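Local atomic coordinates of DNA-binding response regulator, merR family (Colwellia psychrerythraea, PDB entry 3CNB), a protein that probably binds DNA and takes part in signalling as a response regulator, this chain being its CheY-like receiver domain. Residues Phe9-Asp17 with Val53-Met64; Ile86-Leu94 with Ala107-Leu115. All blocks are in the same frame, centred on the assembly; numbering follows the deposited sequence.

Contact 1: Phe9-Asp17 with Val53-Met64; sequences FSILIIEDD and VKPDVVMLDLMM
Glu-15 and Asp-61 bring two carboxylates together where parallel strands 10-14 and 57-61 end. Glu-15 CB points away from 53-64, and neither CB nor CG comes close to that segment. CG lies anti to the backbone N (chi1 176°), and the bend at chi2 (63°) turns the acid back. CD then comes 3.5 Å from Asp-61 OD2. At the tip, OE1 lies 3.2 Å from the same Asp-61 OD2, two acceptors without a hydrogen bond. OE1 also takes the N-H of Asp-17 on its anti lone pair. OE2 rests 3.2 Å from Asp-61 CB. Lys-113 NZ makes salt bridges with both Glu-15 OE2 and Asp-61 OD1.

Behind the acids, Leu-12 N binds Val-57 O at 2.9 Å and Ile-14 N binds Met-59 O at 2.8 Å. Ile-14 CG2 meets Met-64 CE at 3.9 Å. At the other end, Ser-10 N gives its hydrogen to the anti lone pair of Asp-56 OD2 at 2.8 Å.

Asp-61 is the predicted phosphorylation site, unmodified here. Asp-16 OD2 accepts from Val-65 N. The close carboxylates of Glu-15, Asp-16 and Asp-61 are consistent with the acidic cluster that binds magnesium in other receiver domains, a site made for a cation.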
ATOM      1  N   PHE A   9      13.981   5.741  -4.529  1.00 41.54           N
ATOM      2  CA  PHE A   9      12.608   5.793  -3.939  1.00 38.92           C
ATOM      3  C   PHE A   9      11.920   4.460  -4.227  1.00 38.34           C
ATOM      4  O   PHE A   9      11.995   3.952  -5.343  1.00 36.01           O
ATOM      5  CB  PHE A   9      11.829   6.994  -4.502  1.00 44.33           C
ATOM      6  CG  PHE A   9      10.339   6.954  -4.240  1.00 42.92           C
ATOM      7  CD1 PHE A   9       9.441   6.983  -5.299  1.00 47.77           C
ATOM      8  CD2 PHE A   9       9.839   6.898  -2.953  1.00 37.97           C
ATOM      9  CE1 PHE A   9       8.071   6.943  -5.084  1.00 37.39           C
ATOM     10  CE2 PHE A   9       8.471   6.848  -2.725  1.00 41.60           C
ATOM     11  CZ  PHE A   9       7.589   6.868  -3.798  1.00 45.88           C
ATOM     12  N   SER A  10      11.265   3.893  -3.216  1.00 29.44           N
ATOM     13  CA  SER A  10      10.875   2.490  -3.260  1.00 28.15           C
ATOM     14  C   SER A  10       9.422   2.241  -2.845  1.00 23.31           C
ATOM     15  O   SER A  10       8.971   2.745  -1.827  1.00 24.17           O
ATOM     16  CB  SER A  10      11.843   1.673  -2.398  1.00 29.11           C
ATOM     17  OG  SER A  10      11.680   0.298  -2.621  1.00 45.63           O
ATOM     18  N   ILE A  11       8.683   1.475  -3.647  1.00 20.73           N
ATOM     19  CA  ILE A  11       7.289   1.191  -3.329  1.00 20.00           C
ATOM     20  C   ILE A  11       7.087  -0.301  -3.288  1.00 18.57           C
ATOM     21  O   ILE A  11       7.502  -0.998  -4.201  1.00 25.02           O
ATOM     22  CB  ILE A  11       6.310   1.803  -4.369  1.00 22.62           C
ATOM     23  CG1 ILE A  11       6.377   3.327  -4.344  1.00 25.83           C
ATOM     24  CG2 ILE A  11       4.854   1.377  -4.099  1.00 20.64           C
ATOM     25  CD1 ILE A  11       5.866   3.967  -5.612  1.00 27.75           C
ATOM     26  N   LEU A  12       6.427  -0.782  -2.229  1.00 25.57           N
ATOM     27  CA  LEU A  12       6.035  -2.188  -2.112  1.00 22.12           C
ATOM     28  C   LEU A  12       4.519  -2.340  -2.240  1.00 20.24           C
ATOM     29  O   LEU A  12       3.747  -1.740  -1.475  1.00 21.55           O
ATOM     30  CB  LEU A  12       6.503  -2.767  -0.751  1.00 18.50           C
ATOM     31  CG  LEU A  12       6.726  -4.254  -0.415  1.00 28.55           C
ATOM     32  CD1 LEU A  12       6.032  -4.596   0.906  1.00 27.86           C
ATOM     33  CD2 LEU A  12       6.332  -5.247  -1.506  1.00 29.10           C
ATOM     34  N   ILE A  13       4.102  -3.182  -3.176  1.00 16.21           N
ATOM     35  CA  ILE A  13       2.696  -3.473  -3.403  1.00 19.70           C
ATOM     36  C   ILE A  13       2.366  -4.841  -2.840  1.00 23.88           C
ATOM     37  O   ILE A  13       2.945  -5.839  -3.264  1.00 25.95           O
ATOM     38  CB  ILE A  13       2.326  -3.431  -4.928  1.00 16.64           C
ATOM     39  CG1 ILE A  13       2.489  -2.021  -5.489  1.00 26.18           C
ATOM     40  CG2 ILE A  13       0.889  -3.944  -5.192  1.00 25.86           C
ATOM     41  CD1 ILE A  13       2.717  -2.025  -6.983  1.00 16.80           C
ATOM     42  N   ILE A  14       1.446  -4.881  -1.905  1.00 24.15           N
ATOM     43  CA  ILE A  14       0.938  -6.095  -1.342  1.00 18.70           C
ATOM     44  C   ILE A  14      -0.426  -6.435  -1.899  1.00 27.45           C
ATOM     45  O   ILE A  14      -1.389  -5.833  -1.557  1.00 30.54           O
ATOM     46  CB  ILE A  14       0.883  -6.001   0.153  1.00 19.08           C
ATOM     47  CG1 ILE A  14       2.277  -5.857   0.734  1.00 22.07           C
ATOM     48  CG2 ILE A  14       0.210  -7.155   0.714  1.00 26.41           C
ATOM     49  CD1 ILE A  14       2.356  -5.292   2.045  1.00 18.97           C
ATOM     50  N   GLU A  15      -0.484  -7.439  -2.748  1.00 27.83           N
ATOM     51  CA  GLU A  15      -1.646  -7.723  -3.566  1.00 27.73           C
ATOM     52  C   GLU A  15      -1.634  -9.116  -4.219  1.00 27.46           C
ATOM     53  O   GLU A  15      -0.780  -9.398  -4.984  1.00 32.72           O
ATOM     54  CB  GLU A  15      -1.733  -6.655  -4.636  1.00 26.35           C
ATOM     55  CG  GLU A  15      -2.800  -6.804  -5.657  1.00 26.27           C
ATOM     56  CD  GLU A  15      -4.159  -6.742  -5.084  1.00 32.29           C
ATOM     57  OE1 GLU A  15      -4.829  -7.742  -5.109  1.00 37.79           O
ATOM     58  OE2 GLU A  15      -4.555  -5.729  -4.585  1.00 30.37           O
ATOM     59  N   ASP A  16      -2.606  -9.965  -3.944  1.00 33.76           N
ATOM     60  CA  ASP A  16      -2.621 -11.290  -4.549  1.00 40.10           C
ATOM     61  C   ASP A  16      -3.227 -11.425  -5.918  1.00 41.82           C
ATOM     62  O   ASP A  16      -3.032 -12.413  -6.555  1.00 40.73           O
ATOM     63  CB  ASP A  16      -3.059 -12.428  -3.616  1.00 40.88           C
ATOM     64  CG  ASP A  16      -4.370 -12.181  -2.968  1.00 41.53           C
ATOM     65  OD1 ASP A  16      -4.954 -11.162  -3.278  1.00 57.73           O
ATOM     66  OD2 ASP A  16      -4.824 -12.967  -2.164  1.00 33.90           O
ATOM     67  N   ASP A  17      -3.945 -10.409  -6.366  1.00 41.29           N
ATOM     68  CA  ASP A  17      -4.472 -10.362  -7.729  1.00 36.27           C
ATOM     69  C   ASP A  17      -3.341  -9.953  -8.668  1.00 37.85           C
ATOM     70  O   ASP A  17      -2.927  -8.798  -8.680  1.00 38.64           O
ATOM     71  CB  ASP A  17      -5.649  -9.385  -7.799  1.00 41.32           C
ATOM     72  CG  ASP A  17      -6.393  -9.414  -9.133  1.00 44.36           C
ATOM     73  OD1 ASP A  17      -5.848  -9.848 -10.169  1.00 40.09           O
ATOM     74  OD2 ASP A  17      -7.554  -8.962  -9.137  1.00 50.34           O
ATOM     75  N   VAL A  53      13.136  -4.732   0.711  1.00 28.83           N
ATOM     76  CA  VAL A  53      12.887  -3.703  -0.290  1.00 29.36           C
ATOM     77  C   VAL A  53      13.033  -2.325   0.373  1.00 26.16           C
ATOM     78  O   VAL A  53      13.358  -1.347  -0.293  1.00 36.67           O
ATOM     79  CB  VAL A  53      11.480  -3.946  -0.922  1.00 29.10           C
ATOM     80  CG1 VAL A  53      10.911  -2.725  -1.603  1.00 29.79           C
ATOM     81  CG2 VAL A  53      11.530  -5.155  -1.874  1.00 25.74           C
ATOM     82  N   LYS A  54      12.838  -2.287   1.694  1.00 27.43           N
ATOM     83  CA  LYS A  54      12.813  -1.050   2.495  1.00 32.51           C
ATOM     84  C   LYS A  54      11.949   0.030   1.827  1.00 30.38           C
ATOM     85  O   LYS A  54      12.472   1.068   1.425  1.00 26.06           O
ATOM     86  CB  LYS A  54      14.231  -0.517   2.751  1.00 33.55           C
ATOM     87  CG  LYS A  54      15.150  -1.461   3.513  1.00 49.23           C
ATOM     88  CD  LYS A  54      16.588  -1.389   2.995  1.00 65.18           C
ATOM     89  CE  LYS A  54      17.325  -0.165   3.525  1.00 74.22           C
ATOM     90  NZ  LYS A  54      18.753  -0.142   3.088  1.00 79.04           N
ATOM     91  N   PRO A  55      10.628  -0.212   1.719  1.00 25.90           N
ATOM     92  CA  PRO A  55       9.806   0.667   0.889  1.00 23.77           C
ATOM     93  C   PRO A  55       9.520   1.986   1.575  1.00 23.24           C
ATOM     94  O   PRO A  55       9.530   2.073   2.809  1.00 24.63           O
ATOM     95  CB  PRO A  55       8.523  -0.137   0.693  1.00 21.72           C
ATOM     96  CG  PRO A  55       8.433  -1.022   1.920  1.00 27.86           C
ATOM     97  CD  PRO A  55       9.835  -1.269   2.385  1.00 20.86           C
ATOM     98  N   ASP A  56       9.311   3.025   0.786  1.00 25.34           N
ATOM     99  CA  ASP A  56       8.944   4.317   1.345  1.00 23.57           C
ATOM    100  C   ASP A  56       7.438   4.384   1.423  1.00 25.46           C
ATOM    101  O   ASP A  56       6.892   5.069   2.263  1.00 27.59           O
ATOM    102  CB  ASP A  56       9.488   5.428   0.461  1.00 29.65           C
ATOM    103  CG  ASP A  56      10.999   5.414   0.402  1.00 29.65           C
ATOM    104  OD1 ASP A  56      11.622   5.745   1.433  1.00 30.33           O
ATOM    105  OD2 ASP A  56      11.552   5.042  -0.647  1.00 34.41           O
ATOM    106  N   VAL A  57       6.796   3.657   0.507  1.00 26.19           N
ATOM    107  CA  VAL A  57       5.354   3.583   0.364  1.00 21.93           C
ATOM    108  C   VAL A  57       4.933   2.115   0.296  1.00 18.86           C
ATOM    109  O   VAL A  57       5.554   1.327  -0.428  1.00 24.72           O
ATOM    110  CB  VAL A  57       4.862   4.316  -0.940  1.00 22.99           C
ATOM    111  CG1 VAL A  57       3.343   4.213  -1.080  1.00 21.35           C
ATOM    112  CG2 VAL A  57       5.270   5.799  -0.933  1.00 16.56           C
ATOM    113  N   VAL A  58       3.908   1.728   1.053  1.00 22.09           N
ATOM    114  CA  VAL A  58       3.241   0.440   0.763  1.00 21.67           C
ATOM    115  C   VAL A  58       1.773   0.572   0.407  1.00 15.30           C
ATOM    116  O   VAL A  58       0.979   1.219   1.115  1.00 19.61           O
ATOM    117  CB  VAL A  58       3.458  -0.763   1.804  1.00 21.79           C
ATOM    118  CG1 VAL A  58       4.722  -0.640   2.634  1.00 21.78           C
ATOM    119  CG2 VAL A  58       2.210  -1.090   2.639  1.00 26.19           C
ATOM    120  N   MET A  59       1.439  -0.053  -0.715  1.00 14.60           N
ATOM    121  CA  MET A  59       0.075  -0.202  -1.159  1.00 21.89           C
ATOM    122  C   MET A  59      -0.407  -1.535  -0.608  1.00 19.53           C
ATOM    123  O   MET A  59       0.099  -2.595  -0.975  1.00 20.91           O
ATOM    124  CB  MET A  59       0.002  -0.163  -2.694  1.00 19.21           C
ATOM    125  CG  MET A  59       0.747   1.032  -3.331  1.00 26.32           C
ATOM    126  SD  MET A  59      -0.116   2.611  -3.199  1.00 17.87           S
ATOM    127  CE  MET A  59      -1.598   2.239  -4.088  1.00 24.63           C
ATOM    128  N   LEU A  60      -1.398  -1.465   0.263  1.00 20.83           N
ATOM    129  CA  LEU A  60      -1.839  -2.606   1.044  1.00 22.34           C
ATOM    130  C   LEU A  60      -3.265  -3.052   0.699  1.00 20.46           C
ATOM    131  O   LEU A  60      -4.244  -2.362   1.010  1.00 22.00           O
ATOM    132  CB  LEU A  60      -1.735  -2.248   2.538  1.00 23.15           C
ATOM    133  CG  LEU A  60      -2.176  -3.282   3.587  1.00 30.50           C
ATOM    134  CD1 LEU A  60      -1.219  -4.450   3.613  1.00 20.45           C
ATOM    135  CD2 LEU A  60      -2.280  -2.661   4.950  1.00 17.55           C
ATOM    136  N   ASP A  61      -3.393  -4.214   0.068  1.00 20.04           N
ATOM    137  CA  ASP A  61      -4.709  -4.788  -0.179  1.00 26.66           C
ATOM    138  C   ASP A  61      -5.225  -5.475   1.096  1.00 29.35           C
ATOM    139  O   ASP A  61      -4.619  -6.430   1.586  1.00 34.83           O
ATOM    140  CB  ASP A  61      -4.642  -5.742  -1.378  1.00 29.62           C
ATOM    141  CG  ASP A  61      -5.975  -6.408  -1.701  1.00 41.65           C
ATOM    142  OD1 ASP A  61      -7.045  -5.782  -1.550  1.00 46.35           O
ATOM    143  OD2 ASP A  61      -5.944  -7.576  -2.144  1.00 62.07           O
ATOM    144  N   LEU A  62      -6.348  -4.980   1.616  1.00 25.97           N
ATOM    145  CA  LEU A  62      -6.976  -5.506   2.827  1.00 29.92           C
ATOM    146  C   LEU A  62      -7.792  -6.797   2.625  1.00 37.00           C
ATOM    147  O   LEU A  62      -8.538  -7.223   3.524  1.00 40.70           O
ATOM    148  CB  LEU A  62      -7.893  -4.447   3.457  1.00 25.85           C
ATOM    149  CG  LEU A  62      -7.395  -3.057   3.815  1.00 26.17           C
ATOM    150  CD1 LEU A  62      -8.472  -2.273   4.574  1.00 26.11           C
ATOM    151  CD2 LEU A  62      -6.122  -3.201   4.629  1.00 26.79           C
ATOM    152  N   MET A  63      -7.692  -7.403   1.447  1.00 35.45           N
ATOM    153  CA  MET A  63      -8.464  -8.602   1.165  1.00 35.68           C
ATOM    154  C   MET A  63      -7.574  -9.685   0.598  1.00 37.12           C
ATOM    155  O   MET A  63      -8.064 -10.624  -0.042  1.00 34.90           O
ATOM    156  CB  MET A  63      -9.623  -8.288   0.219  1.00 42.77           C
ATOM    157  CG  MET A  63     -10.690  -7.386   0.834  1.00 37.19           C
ATOM    158  SD  MET A  63     -12.278  -7.555   0.057  1.00 42.84           S
ATOM    159  CE  MET A  63     -11.804  -7.619  -1.678  1.00 45.19           C
ATOM    160  N   MET A  64      -6.266  -9.546   0.840  1.00 30.81           N
ATOM    161  CA  MET A  64      -5.304 -10.596   0.518  1.00 36.93           C
ATOM    162  C   MET A  64      -5.693 -11.795   1.387  1.00 39.00           C
ATOM    163  O   MET A  64      -5.970 -11.644   2.584  1.00 38.72           O
ATOM    164  CB  MET A  64      -3.844 -10.147   0.740  1.00 35.09           C
ATOM    165  CG  MET A  64      -2.828 -11.291   0.674  1.00 25.60           C
ATOM    166  SD  MET A  64      -1.076 -10.898   0.725  1.00 24.01           S
ATOM    167  CE  MET A  64      -0.880 -10.453  -0.979  1.00 26.84           C
TER

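Contact 2: Ile86-Leu94 with Ala107-Leu115; sequences IVIAMTGAL and AETCFGKPL
The Phe-111 ring meets Ala-89 O at its edge, near the ring plane. Ile-88 CG2 approaches the same ring obliquely, 3.6 Å from Phe-111 CD2. Phe-111 lies on the side of the sheet with Ile-88 and Met-90; chi1 of -80° puts CG beside the backbone N, and the ring reaches Ile-88. Leu-119 of helix 117-129 also packs on Phe-111. A water links the two segments: it donates to Glu-108 OE2 at 2.6 Å and accepts from Val-87 N. Glu-108 CG meanwhile touches Ile-86 CG2.

The other side of the sheet carries Ala-89, Thr-91 and Cys-110. Cys-110 SG is anti to its own N (chi1 -178°), and three side chains gather round it. Leu-94 CD2 lies 3.7 Å from Cys-110 SG. Thr-91 CG2 and Ala-89 CB are the other two. Leu-94 CG also sits over the backbone of Gly-112, 3.5 Å from its CA. Ile-102 of helix 96-104 packs on Ala-89 and Cys-110 from this side.

Backbone bonds join the strands. Phe-111 N bonds to Ala-89 O at 2.9 Å, and Thr-91 N reaches Phe-111 O at 2.9 Å. The extended Lys-113 chain passes Met-90, with its CE 4.0 Å from Met-90 CB, and carries NZ to Asp-61 and Glu-15. The peptide between Lys-113 and Pro-114 is cis. Strand 86-91, helix 96-104 and strand 109-112 form a beta-alpha-beta unit. Thr-91 on strand 86-91, and Lys-113 before a cis-proline, are typical of the CheY-like receiver fold.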
ATOM      1  N   ILE A  86       4.747   5.345   4.193  1.00 25.73           N
ATOM      2  CA  ILE A  86       3.411   5.837   3.840  1.00 19.12           C
ATOM      3  C   ILE A  86       2.571   4.649   3.404  1.00 18.59           C
ATOM      4  O   ILE A  86       2.871   4.010   2.394  1.00 22.46           O
ATOM      5  CB  ILE A  86       3.443   6.862   2.675  1.00 21.24           C
ATOM      6  CG1 ILE A  86       4.280   8.092   3.029  1.00 17.86           C
ATOM      7  CG2 ILE A  86       2.002   7.249   2.229  1.00 20.68           C
ATOM      8  CD1 ILE A  86       4.968   8.694   1.778  1.00 19.69           C
ATOM      9  N   VAL A  87       1.533   4.354   4.182  1.00 20.91           N
ATOM     10  CA  VAL A  87       0.676   3.225   3.925  1.00 21.59           C
ATOM     11  C   VAL A  87      -0.643   3.673   3.281  1.00 20.81           C
ATOM     12  O   VAL A  87      -1.406   4.438   3.864  1.00 17.17           O
ATOM     13  CB  VAL A  87       0.381   2.410   5.221  1.00 22.23           C
ATOM     14  CG1 VAL A  87      -0.671   1.347   4.954  1.00 22.11           C
ATOM     15  CG2 VAL A  87       1.669   1.763   5.767  1.00 21.23           C
ATOM     16  N   ILE A  88      -0.906   3.159   2.085  1.00 19.99           N
ATOM     17  CA  ILE A  88      -2.170   3.404   1.412  1.00 22.50           C
ATOM     18  C   ILE A  88      -2.937   2.094   1.301  1.00 21.24           C
ATOM     19  O   ILE A  88      -2.528   1.192   0.575  1.00 21.95           O
ATOM     20  CB  ILE A  88      -1.933   4.060   0.016  1.00 23.18           C
ATOM     21  CG1 ILE A  88      -1.258   5.435   0.198  1.00 27.99           C
ATOM     22  CG2 ILE A  88      -3.245   4.242  -0.739  1.00 17.10           C
ATOM     23  CD1 ILE A  88      -0.750   6.044  -1.065  1.00 24.92           C
ATOM     24  N   ALA A  89      -4.056   1.991   2.016  1.00 20.88           N
ATOM     25  CA  ALA A  89      -4.898   0.803   1.922  1.00 22.23           C
ATOM     26  C   ALA A  89      -5.747   0.768   0.645  1.00 18.94           C
ATOM     27  O   ALA A  89      -6.123   1.801   0.105  1.00 25.81           O
ATOM     28  CB  ALA A  89      -5.792   0.676   3.154  1.00 19.30           C
ATOM     29  N   MET A  90      -6.037  -0.446   0.176  1.00 19.19           N
ATOM     30  CA  MET A  90      -6.974  -0.696  -0.917  1.00 22.86           C
ATOM     31  C   MET A  90      -7.890  -1.838  -0.471  1.00 27.19           C
ATOM     32  O   MET A  90      -7.449  -2.736   0.243  1.00 25.76           O
ATOM     33  CB  MET A  90      -6.250  -1.145  -2.199  1.00 22.15           C
ATOM     34  CG  MET A  90      -4.917  -0.499  -2.488  1.00 26.03           C
ATOM     35  SD  MET A  90      -4.214  -1.135  -3.997  1.00 14.06           S
ATOM     36  CE  MET A  90      -3.353  -2.597  -3.412  1.00 19.84           C
ATOM     37  N   THR A  91      -9.150  -1.811  -0.892  1.00 26.88           N
ATOM     38  CA  THR A  91     -10.112  -2.880  -0.570  1.00 30.30           C
ATOM     39  C   THR A  91     -11.260  -2.935  -1.583  1.00 33.98           C
ATOM     40  O   THR A  91     -11.547  -1.947  -2.244  1.00 35.07           O
ATOM     41  CB  THR A  91     -10.645  -2.798   0.902  1.00 28.08           C
ATOM     42  OG1 THR A  91     -11.312  -4.020   1.235  1.00 27.76           O
ATOM     43  CG2 THR A  91     -11.592  -1.611   1.129  1.00 21.85           C
ATOM     44  N   GLY A  92     -11.888  -4.101  -1.724  1.00 42.44           N
ATOM     45  CA  GLY A  92     -13.050  -4.264  -2.602  1.00 42.53           C
ATOM     46  C   GLY A  92     -14.236  -3.517  -2.029  1.00 53.52           C
ATOM     47  O   GLY A  92     -14.464  -2.348  -2.360  1.00 53.71           O
ATOM     48  N   ALA A  93     -14.980  -4.178  -1.149  1.00 55.47           N
ATOM     49  CA  ALA A  93     -16.119  -3.537  -0.501  1.00 61.68           C
ATOM     50  C   ALA A  93     -15.680  -2.535   0.586  1.00 62.53           C
ATOM     51  O   ALA A  93     -15.397  -2.929   1.725  1.00 65.58           O
ATOM     52  CB  ALA A  93     -17.088  -4.593   0.063  1.00 60.91           C
ATOM     53  N   LEU A  94     -15.591  -1.253   0.212  1.00 56.88           N
ATOM     54  CA  LEU A  94     -15.455  -0.161   1.180  1.00 54.33           C
ATOM     55  C   LEU A  94     -16.698  -0.078   2.048  1.00 57.85           C
ATOM     56  O   LEU A  94     -17.814   0.077   1.536  1.00 65.28           O
ATOM     57  CB  LEU A  94     -15.325   1.211   0.501  1.00 49.55           C
ATOM     58  CG  LEU A  94     -14.063   1.924   0.019  1.00 49.01           C
ATOM     59  CD1 LEU A  94     -14.337   3.414  -0.121  1.00 50.75           C
ATOM     60  CD2 LEU A  94     -12.900   1.717   0.926  1.00 52.27           C
ATOM     61  N   ALA A 107      -2.898   3.935   8.289  1.00 16.25           N
ATOM     62  CA  ALA A 107      -3.008   4.177   6.838  1.00 20.82           C
ATOM     63  C   ALA A 107      -3.404   5.642   6.553  1.00 20.30           C
ATOM     64  O   ALA A 107      -4.170   6.219   7.317  1.00 21.41           O
ATOM     65  CB  ALA A 107      -4.021   3.233   6.218  1.00 18.03           C
ATOM     66  N   GLU A 108      -2.893   6.232   5.469  1.00 21.79           N
ATOM     67  CA  GLU A 108      -3.233   7.639   5.128  1.00 22.05           C
ATOM     68  C   GLU A 108      -4.674   7.743   4.685  1.00 23.67           C
ATOM     69  O   GLU A 108      -5.361   8.749   4.917  1.00 26.69           O
ATOM     70  CB  GLU A 108      -2.340   8.187   4.000  1.00 20.66           C
ATOM     71  CG  GLU A 108      -0.876   8.229   4.318  1.00 23.70           C
ATOM     72  CD  GLU A 108      -0.567   9.019   5.551  1.00 36.09           C
ATOM     73  OE1 GLU A 108      -1.213  10.073   5.778  1.00 42.28           O
ATOM     74  OE2 GLU A 108       0.336   8.585   6.293  1.00 33.70           O
ATOM     75  N   THR A 109      -5.113   6.683   4.022  1.00 28.37           N
ATOM     76  CA  THR A 109      -6.401   6.636   3.380  1.00 25.62           C
ATOM     77  C   THR A 109      -6.650   5.230   2.860  1.00 23.95           C
ATOM     78  O   THR A 109      -5.776   4.361   2.931  1.00 27.62           O
ATOM     79  CB  THR A 109      -6.484   7.670   2.223  1.00 24.62           C
ATOM     80  OG1 THR A 109      -7.835   7.742   1.752  1.00 26.10           O
ATOM     81  CG2 THR A 109      -5.506   7.329   1.085  1.00 21.36           C
ATOM     82  N   CYS A 110      -7.854   5.013   2.349  1.00 22.30           N
ATOM     83  CA  CYS A 110      -8.225   3.729   1.836  1.00 21.99           C
ATOM     84  C   CYS A 110      -8.987   3.903   0.524  1.00 25.41           C
ATOM     85  O   CYS A 110      -9.935   4.672   0.453  1.00 33.41           O
ATOM     86  CB  CYS A 110      -9.038   2.959   2.877  1.00 21.07           C
ATOM     87  SG  CYS A 110      -9.533   1.299   2.378  1.00 29.94           S
ATOM     88  N   PHE A 111      -8.537   3.198  -0.508  1.00 25.54           N
ATOM     89  CA  PHE A 111      -9.154   3.232  -1.817  1.00 21.15           C
ATOM     90  C   PHE A 111     -10.072   2.042  -2.012  1.00 26.69           C
ATOM     91  O   PHE A 111      -9.694   0.913  -1.713  1.00 23.15           O
ATOM     92  CB  PHE A 111      -8.077   3.211  -2.901  1.00 21.09           C
ATOM     93  CG  PHE A 111      -7.435   4.545  -3.143  1.00 25.75           C
ATOM     94  CD1 PHE A 111      -7.863   5.341  -4.198  1.00 20.42           C
ATOM     95  CD2 PHE A 111      -6.408   5.010  -2.319  1.00 22.36           C
ATOM     96  CE1 PHE A 111      -7.281   6.581  -4.435  1.00 28.86           C
ATOM     97  CE2 PHE A 111      -5.816   6.230  -2.544  1.00 24.01           C
ATOM     98  CZ  PHE A 111      -6.262   7.030  -3.609  1.00 14.35           C
ATOM     99  N   GLY A 112     -11.282   2.300  -2.505  1.00 26.16           N
ATOM    100  CA  GLY A 112     -12.198   1.239  -2.906  1.00 28.02           C
ATOM    101  C   GLY A 112     -11.835   0.693  -4.266  1.00 32.30           C
ATOM    102  O   GLY A 112     -11.104   1.339  -5.010  1.00 42.49           O
ATOM    103  N   LYS A 113     -12.328  -0.498  -4.588  1.00 32.80           N
ATOM    104  CA  LYS A 113     -12.130  -1.085  -5.918  1.00 39.23           C
ATOM    105  C   LYS A 113     -13.456  -1.074  -6.683  1.00 39.05           C
ATOM    106  O   LYS A 113     -14.491  -1.315  -6.081  1.00 44.43           O
ATOM    107  CB  LYS A 113     -11.503  -2.484  -5.832  1.00 39.72           C
ATOM    108  CG  LYS A 113     -10.039  -2.445  -5.372  1.00 40.92           C
ATOM    109  CD  LYS A 113      -9.395  -3.803  -5.380  1.00 39.91           C
ATOM    110  CE  LYS A 113      -8.150  -3.801  -4.524  1.00 46.29           C
ATOM    111  NZ  LYS A 113      -7.727  -5.196  -4.199  1.00 51.30           N
ATOM    112  N   PRO A 114     -13.443  -0.735  -7.997  1.00 39.62           N
ATOM    113  CA  PRO A 114     -12.274  -0.487  -8.852  1.00 33.80           C
ATOM    114  C   PRO A 114     -11.636   0.830  -8.464  1.00 30.48           C
ATOM    115  O   PRO A 114     -12.338   1.778  -8.139  1.00 31.07           O
ATOM    116  CB  PRO A 114     -12.855  -0.443 -10.272  1.00 36.18           C
ATOM    117  CG  PRO A 114     -14.302  -0.062 -10.092  1.00 41.27           C
ATOM    118  CD  PRO A 114     -14.718  -0.490  -8.709  1.00 34.88           C
ATOM    119  N   LEU A 115     -10.311   0.849  -8.451  1.00 31.66           N
ATOM    120  CA  LEU A 115      -9.534   1.965  -7.941  1.00 31.28           C
ATOM    121  C   LEU A 115      -9.680   3.215  -8.808  1.00 26.19           C
ATOM    122  O   LEU A 115      -9.615   3.127 -10.022  1.00 28.46           O
ATOM    123  CB  LEU A 115      -8.078   1.528  -7.854  1.00 32.78           C
ATOM    124  CG  LEU A 115      -7.143   2.347  -6.980  1.00 42.96           C
ATOM    125  CD1 LEU A 115      -6.227   1.421  -6.256  1.00 41.49           C
ATOM    126  CD2 LEU A 115      -6.365   3.343  -7.826  1.00 46.98           C
TER
HETATM  127  O   HOH W   1       0.746   5.989   6.616  1.00 22.27           O
HETATM  128  O   HOH W   2     -15.096  -0.267  -3.667  1.00 55.97           O

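Both contacts belong to one five-stranded parallel sheet, with their centres about 12 Å apart. The strand order is 36-40, 10-14, 57-61, 86-91, 109-112. Contact 1 joins the second and third strands, and contact 2 joins the fourth and fifth. Contact 1 is complete along the chain before contact 2 begins. Strands 57-61 and 86-91 are neighbours and bridge the two, with Leu-60 O 2.8 Å from Met-90 N in a probable hydrogen bond. The Lys-113 side chain of contact 2 also reaches the acids of contact 1. The strand ends of both contacts thus meet at the predicted phosphorylation site of the receiver domain.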